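Local coordinates for glideosome-associated protein 50 (PDB 3TGH) that forms part of the glideosome of the malaria parasite and may anchor this gliding and invasion machinery to the inner membrane complex, at residues Asn177-Lys180 with Ser181-Ser184; Lys27-Ile30 with Lys31-Val35. One frame throughout, in Å; residues are numbered along the deposited sequence.

Contact 1 (Asn177-Lys180 with Ser181-Ser184); sequences NDLK and SQLS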
ATOM      1  N   ASN A 177     -16.755   5.770  -6.316  1.00 25.85           N
ATOM      2  CA  ASN A 177     -17.786   4.744  -6.514  1.00 27.18           C
ATOM      3  C   ASN A 177     -17.176   3.346  -6.631  1.00 27.27           C
ATOM      4  O   ASN A 177     -17.713   2.382  -6.088  1.00 27.98           O
ATOM      5  CB  ASN A 177     -18.659   5.066  -7.735  1.00 28.05           C
ATOM      6  CG  ASN A 177     -19.594   6.245  -7.490  1.00 35.89           C
ATOM      7  OD1 ASN A 177     -20.034   6.480  -6.362  1.00 37.62           O
ATOM      8  ND2 ASN A 177     -19.897   6.992  -8.547  1.00 39.25           N
ATOM      9  N   ASP A 178     -16.042   3.240  -7.313  1.00 26.44           N
ATOM     10  CA  ASP A 178     -15.330   1.956  -7.385  1.00 25.17           C
ATOM     11  C   ASP A 178     -14.880   1.490  -5.989  1.00 25.31           C
ATOM     12  O   ASP A 178     -15.030   0.327  -5.632  1.00 23.16           O
ATOM     13  CB  ASP A 178     -14.139   2.049  -8.332  1.00 25.36           C
ATOM     14  CG  ASP A 178     -14.546   2.090  -9.800  1.00 29.29           C
ATOM     15  OD1 ASP A 178     -15.750   1.961 -10.105  1.00 28.33           O
ATOM     16  OD2 ASP A 178     -13.652   2.243 -10.663  1.00 27.09           O
ATOM     17  N   LEU A 179     -14.332   2.412  -5.201  1.00 24.04           N
ATOM     18  CA  LEU A 179     -13.929   2.120  -3.825  1.00 24.10           C
ATOM     19  C   LEU A 179     -15.099   1.560  -3.015  1.00 25.53           C
ATOM     20  O   LEU A 179     -14.955   0.554  -2.316  1.00 24.95           O
ATOM     21  CB  LEU A 179     -13.389   3.382  -3.142  1.00 24.45           C
ATOM     22  CG  LEU A 179     -12.261   3.279  -2.104  1.00 33.03           C
ATOM     23  CD1 LEU A 179     -12.384   4.401  -1.054  1.00 29.50           C
ATOM     24  CD2 LEU A 179     -12.120   1.915  -1.436  1.00 28.31           C
ATOM     25  N   LYS A 180     -16.261   2.207  -3.121  1.00 27.24           N
ATOM     26  CA  LYS A 180     -17.456   1.751  -2.425  1.00 28.40           C
ATOM     27  C   LYS A 180     -17.868   0.347  -2.872  1.00 29.51           C
ATOM     28  O   LYS A 180     -18.243  -0.482  -2.040  1.00 29.84           O
ATOM     29  CB  LYS A 180     -18.612   2.739  -2.608  1.00 32.06           C
ATOM     30  CG  LYS A 180     -18.401   4.060  -1.870  1.00 34.42           C
ATOM     31  CD  LYS A 180     -19.473   5.100  -2.227  1.00 40.82           C
ATOM     32  CE  LYS A 180     -19.274   6.390  -1.438  1.00 43.83           C
ATOM     33  NZ  LYS A 180     -20.232   7.474  -1.834  1.00 45.64           N
ATOM     34  N   SER A 181     -17.777   0.091  -4.173  1.00 28.94           N
ATOM     35  CA  SER A 181     -18.084  -1.228  -4.734  1.00 31.40           C
ATOM     36  C   SER A 181     -17.103  -2.282  -4.227  1.00 28.46           C
ATOM     37  O   SER A 181     -17.513  -3.347  -3.793  1.00 28.58           O
ATOM     38  CB  SER A 181     -18.071  -1.184  -6.259  1.00 33.49           C
ATOM     39  OG  SER A 181     -19.078  -0.315  -6.743  1.00 40.11           O
ATOM     40  N   GLN A 182     -15.809  -1.973  -4.263  1.00 26.14           N
ATOM     41  CA  GLN A 182     -14.789  -2.891  -3.750  1.00 24.79           C
ATOM     42  C   GLN A 182     -15.021  -3.259  -2.279  1.00 25.28           C
ATOM     43  O   GLN A 182     -14.917  -4.419  -1.896  1.00 26.63           O
ATOM     44  CB  GLN A 182     -13.394  -2.279  -3.911  1.00 25.05           C
ATOM     45  CG  GLN A 182     -12.941  -2.122  -5.350  1.00 24.46           C
ATOM     46  CD  GLN A 182     -11.794  -1.145  -5.512  1.00 24.75           C
ATOM     47  OE1 GLN A 182     -11.646  -0.210  -4.720  1.00 26.26           O
ATOM     48  NE2 GLN A 182     -10.992  -1.335  -6.557  1.00 23.04           N
ATOM     49  N   LEU A 183     -15.322  -2.265  -1.444  1.00 25.16           N
ATOM     50  CA  LEU A 183     -15.525  -2.516  -0.021  1.00 26.38           C
ATOM     51  C   LEU A 183     -16.804  -3.315   0.223  1.00 28.82           C
ATOM     52  O   LEU A 183     -16.835  -4.192   1.090  1.00 29.15           O
ATOM     53  CB  LEU A 183     -15.551  -1.197   0.763  1.00 26.88           C
ATOM     54  CG  LEU A 183     -14.202  -0.476   0.850  1.00 25.52           C
ATOM     55  CD1 LEU A 183     -14.418   0.977   1.329  1.00 28.11           C
ATOM     56  CD2 LEU A 183     -13.228  -1.197   1.759  1.00 27.12           C
ATOM     57  N   SER A 184     -17.841  -3.030  -0.560  1.00 30.11           N
ATOM     58  CA  SER A 184     -19.104  -3.769  -0.483  1.00 32.17           C
ATOM     59  C   SER A 184     -18.927  -5.263  -0.771  1.00 31.56           C
ATOM     60  O   SER A 184     -19.556  -6.103  -0.126  1.00 33.27           O
ATOM     61  CB  SER A 184     -20.123  -3.181  -1.458  1.00 34.02           C
ATOM     62  OG  SER A 184     -21.375  -3.824  -1.319  1.00 44.62           O
TER
HETATM   63  O   HOH W   1     -20.416   2.215  -5.949  1.00 31.88           O

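Contact 2 (Lys27-Ile30 with Lys31-Val35); sequences KQFI and KNERV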
ATOM      1  N   LYS A  27      15.774  -6.930   1.086  1.00 27.32           N
ATOM      2  CA  LYS A  27      16.068  -8.197   0.418  1.00 28.55           C
ATOM      3  C   LYS A  27      16.287  -9.344   1.409  1.00 29.14           C
ATOM      4  O   LYS A  27      15.794 -10.453   1.195  1.00 30.20           O
ATOM      5  CB  LYS A  27      17.301  -8.062  -0.474  1.00 30.97           C
ATOM      6  CG  LYS A  27      17.109  -7.160  -1.690  1.00 35.18           C
ATOM      7  CD  LYS A  27      18.453  -6.885  -2.353  1.00 36.41           C
ATOM      8  CE  LYS A  27      18.351  -5.844  -3.433  1.00 37.18           C
ATOM      9  NZ  LYS A  27      19.691  -5.539  -4.001  1.00 36.56           N
ATOM     10  N   GLN A  28      17.029  -9.070   2.478  1.00 29.08           N
ATOM     11  CA  GLN A  28      17.325 -10.074   3.512  1.00 28.85           C
ATOM     12  C   GLN A  28      16.044 -10.604   4.144  1.00 29.57           C
ATOM     13  O   GLN A  28      15.861 -11.816   4.259  1.00 30.31           O
ATOM     14  CB  GLN A  28      18.213  -9.477   4.605  1.00 29.66           C
ATOM     15  CG  GLN A  28      18.685 -10.495   5.655  1.00 32.96           C
ATOM     16  CD  GLN A  28      19.207  -9.850   6.929  1.00 33.82           C
ATOM     17  OE1 GLN A  28      18.987  -8.672   7.170  1.00 32.60           O
ATOM     18  NE2 GLN A  28      19.889 -10.633   7.758  1.00 33.33           N
ATOM     19  N   PHE A  29      15.166  -9.690   4.550  1.00 28.25           N
ATOM     20  CA  PHE A  29      13.905 -10.064   5.190  1.00 29.57           C
ATOM     21  C   PHE A  29      12.942 -10.749   4.239  1.00 28.52           C
ATOM     22  O   PHE A  29      12.269 -11.702   4.621  1.00 30.47           O
ATOM     23  CB  PHE A  29      13.213  -8.845   5.805  1.00 28.95           C
ATOM     24  CG  PHE A  29      13.682  -8.518   7.186  1.00 30.13           C
ATOM     25  CD1 PHE A  29      14.890  -7.878   7.393  1.00 29.80           C
ATOM     26  CD2 PHE A  29      12.916  -8.857   8.285  1.00 31.88           C
ATOM     27  CE1 PHE A  29      15.328  -7.573   8.676  1.00 31.69           C
ATOM     28  CE2 PHE A  29      13.345  -8.554   9.572  1.00 31.70           C
ATOM     29  CZ  PHE A  29      14.553  -7.911   9.762  1.00 32.87           C
ATOM     30  N   ILE A  30      12.855 -10.257   3.009  1.00 29.96           N
ATOM     31  CA  ILE A  30      11.963 -10.870   2.024  1.00 30.00           C
ATOM     32  C   ILE A  30      12.323 -12.347   1.810  1.00 30.40           C
ATOM     33  O   ILE A  30      11.438 -13.208   1.777  1.00 29.76           O
ATOM     34  CB  ILE A  30      11.959 -10.076   0.703  1.00 29.10           C
ATOM     35  CG1 ILE A  30      11.101  -8.820   0.884  1.00 30.66           C
ATOM     36  CG2 ILE A  30      11.424 -10.926  -0.452  1.00 30.15           C
ATOM     37  CD1 ILE A  30      11.199  -7.843  -0.249  1.00 28.23           C
ATOM     38  N   LYS A  31      13.620 -12.633   1.699  1.00 32.08           N
ATOM     39  CA  LYS A  31      14.102 -14.009   1.580  1.00 34.16           C
ATOM     40  C   LYS A  31      13.817 -14.811   2.854  1.00 34.84           C
ATOM     41  O   LYS A  31      13.184 -15.868   2.805  1.00 35.91           O
ATOM     42  CB  LYS A  31      15.608 -14.015   1.285  1.00 36.75           C
ATOM     43  CG  LYS A  31      16.241 -15.400   1.171  1.00 43.71           C
ATOM     44  CD  LYS A  31      15.799 -16.127  -0.088  1.00 48.11           C
ATOM     45  CE  LYS A  31      16.594 -17.411  -0.285  1.00 53.23           C
ATOM     46  NZ  LYS A  31      16.223 -18.110  -1.547  1.00 56.78           N
ATOM     47  N   ASN A  32      14.268 -14.301   3.995  1.00 34.03           N
ATOM     48  CA  ASN A  32      14.216 -15.071   5.240  1.00 35.25           C
ATOM     49  C   ASN A  32      12.802 -15.265   5.788  1.00 34.86           C
ATOM     50  O   ASN A  32      12.507 -16.304   6.383  1.00 33.38           O
ATOM     51  CB  ASN A  32      15.093 -14.426   6.313  1.00 34.79           C
ATOM     52  CG  ASN A  32      16.570 -14.487   5.976  1.00 35.73           C
ATOM     53  OD1 ASN A  32      16.994 -15.225   5.082  1.00 35.53           O
ATOM     54  ND2 ASN A  32      17.365 -13.701   6.691  1.00 34.18           N
ATOM     55  N   GLU A  33      11.945 -14.266   5.585  1.00 34.64           N
ATOM     56  CA  GLU A  33      10.556 -14.321   6.045  1.00 35.64           C
ATOM     57  C   GLU A  33       9.627 -14.981   5.024  1.00 33.92           C
ATOM     58  O   GLU A  33       8.446 -15.155   5.310  1.00 34.17           O
ATOM     59  CB  GLU A  33      10.035 -12.914   6.366  1.00 38.00           C
ATOM     60  CG  GLU A  33      10.673 -12.258   7.585  1.00 43.76           C
ATOM     61  CD  GLU A  33       9.960 -12.577   8.902  1.00 52.57           C
ATOM     62  OE1 GLU A  33       8.891 -13.230   8.894  1.00 59.35           O
ATOM     63  OE2 GLU A  33      10.474 -12.159   9.957  1.00 59.11           O
ATOM     64  N   ARG A  34      10.156 -15.350   3.853  1.00 32.85           N
ATOM     65  CA  ARG A  34       9.372 -15.978   2.782  1.00 34.41           C
ATOM     66  C   ARG A  34       8.217 -15.070   2.334  1.00 32.53           C
ATOM     67  O   ARG A  34       7.075 -15.502   2.199  1.00 31.97           O
ATOM     68  CB  ARG A  34       8.858 -17.366   3.202  1.00 39.24           C
ATOM     69  CG  ARG A  34       9.960 -18.412   3.403  1.00 46.90           C
ATOM     70  CD  ARG A  34       9.665 -19.325   4.593  1.00 55.45           C
ATOM     71  NE  ARG A  34      10.352 -20.614   4.495  1.00 63.33           N
ATOM     72  CZ  ARG A  34      10.548 -21.457   5.510  1.00 69.31           C
ATOM     73  NH1 ARG A  34      10.126 -21.162   6.740  1.00 72.27           N
ATOM     74  NH2 ARG A  34      11.182 -22.608   5.299  1.00 70.11           N
ATOM     75  N   VAL A  35       8.533 -13.798   2.122  1.00 29.15           N
ATOM     76  CA  VAL A  35       7.567 -12.848   1.575  1.00 27.70           C
ATOM     77  C   VAL A  35       7.257 -13.231   0.127  1.00 27.81           C
ATOM     78  O   VAL A  35       8.168 -13.567  -0.632  1.00 28.84           O
ATOM     79  CB  VAL A  35       8.112 -11.415   1.648  1.00 26.88           C
ATOM     80  CG1 VAL A  35       7.273 -10.454   0.793  1.00 25.73           C
ATOM     81  CG2 VAL A  35       8.175 -10.946   3.116  1.00 25.96           C
TER
HETATM   82  O   HOH W   2      10.642 -14.693  -0.499  1.00 28.75           O

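Contact 1 (Asn177-Lys180 with Ser181-Ser184)
Asn177 O is gripped by two donors. Ser181 N reaches it at 3.0 Å, as the i to i+4 bond of a helix. A water also donates to Asn177 O, at 2.7 Å, and lies 3.0 Å from Ser181 OG in a second hydrogen bond. The water thus bridges the backbone carbonyl and the serine hydroxyl. Ser181 OG is placed for this by its first torsion (chi1 -63°), which sets it beside its own backbone N and turns it back toward the preceding turn. The bond from Gln182 N to Asp178 O is the shortest of the four backbone bonds across the contact, at 2.8 Å, and nearly straight at 169°. Leu183 N to Leu179 O and Ser184 N to Lys180 O continue the same pattern.

On the inner face, Leu179 and Leu183 lie side by side and point the same way. Leu179 CD2 touches Leu183 CD1 at 3.7 Å, one turn apart. Gln182 is extended beyond CG, and its OE1 comes 3.4 Å from Leu179 CA. The other end of that amide, NE2, is hydrogen-bonded to His129, which helps fix the amide's rotation. Asp178 is buried, and its OD2 accepts a hydrogen bond from Trp127 NE1 and forms a salt bridge with Lys174 NZ. This probably offsets its negative charge.

The segment belongs to helix 169-189, the crossover helix of the beta-alpha-beta unit between strands 148-156 and 192-196. Leu179, Gln182 and Leu183 rest on Ile155 of strand 148-156, while Lys180 and Leu183 touch Leu220 of helix 218-223, so the helix packs against both a sheet strand and a neighbouring helix.

Contact 2 (Lys27-Ile30 with Lys31-Val35)
Phe29 and Glu33 lie side by side and point the same way, four residues apart. The ring and the carboxylate plane are nearly parallel, 4° apart. The touch itself is made by the aliphatic part of the glutamate: Glu33 CG approaches Phe29 CD2 obliquely at 4.1 Å. Glu33 OE2 forms a salt bridge with Lys289 NZ. The Phe29 ring also meets Phe276 edge-to-face.

Gln28 and Asn32 are turned differently. Their amide planes stand 67° apart, and the side chains come closest at Asn32 ND2 and Gln28 CG, 3.6 Å apart. This is a contact of an amide nitrogen with a methylene group, not a pairing of amides. Ile30 and Val35 meet at a slant on the buried side, where Ile30 CG2 lies 4.0 Å from Val35 CB. Ile30 also touches Met72 and Met74.

The backbone ends the helix here. Glu33 N bonds to Phe29 O at 2.8 Å, the last of three successive i to i+4 bonds across the contact. Arg34 then takes a positive phi of 59°, and the chain closes in a Schellman motif. Arg34 N bonds back to Lys31 O, and Val35 N reaches Ile30 O at 3.0 Å. A water donates to both Ile30 O, at 2.8 Å, and Val35 O, and so ties the helix end to the chain leaving it.

The chemistry divides the contact. Apolar groups of Ile30 and Val35 are buried, while the polar side chains of Gln28 and Asn32 are exposed. Ile30 O accepts from both Val35 N and the water, so a carbonyl of the final turn remains bonded where the regular helical pattern stops.

How the contacts relate
Contact 2 comes first along the chain, and both lie within the calcineurin-like phosphoesterase range. Their centres are 33 Å apart, on opposite sides of the chain's centre, with nearest atoms about 22 Å apart. Each belongs to the helix of a beta-alpha-beta unit: contact 2 at the end of helix 17-32, between strands 4-8 and 37-40, and contact 1 within helix 169-189, between strands 148-156 and 192-196. The strands belong to two different mixed sheets. Each sheet thus has one of these helices connecting two parallel strands, consistent with the two-sheet metallophosphoesterase fold. In contact 1 the Lys180 side chain is about 9 Å from a bound cobalt ion; contact 2 lies away from His172 and His233.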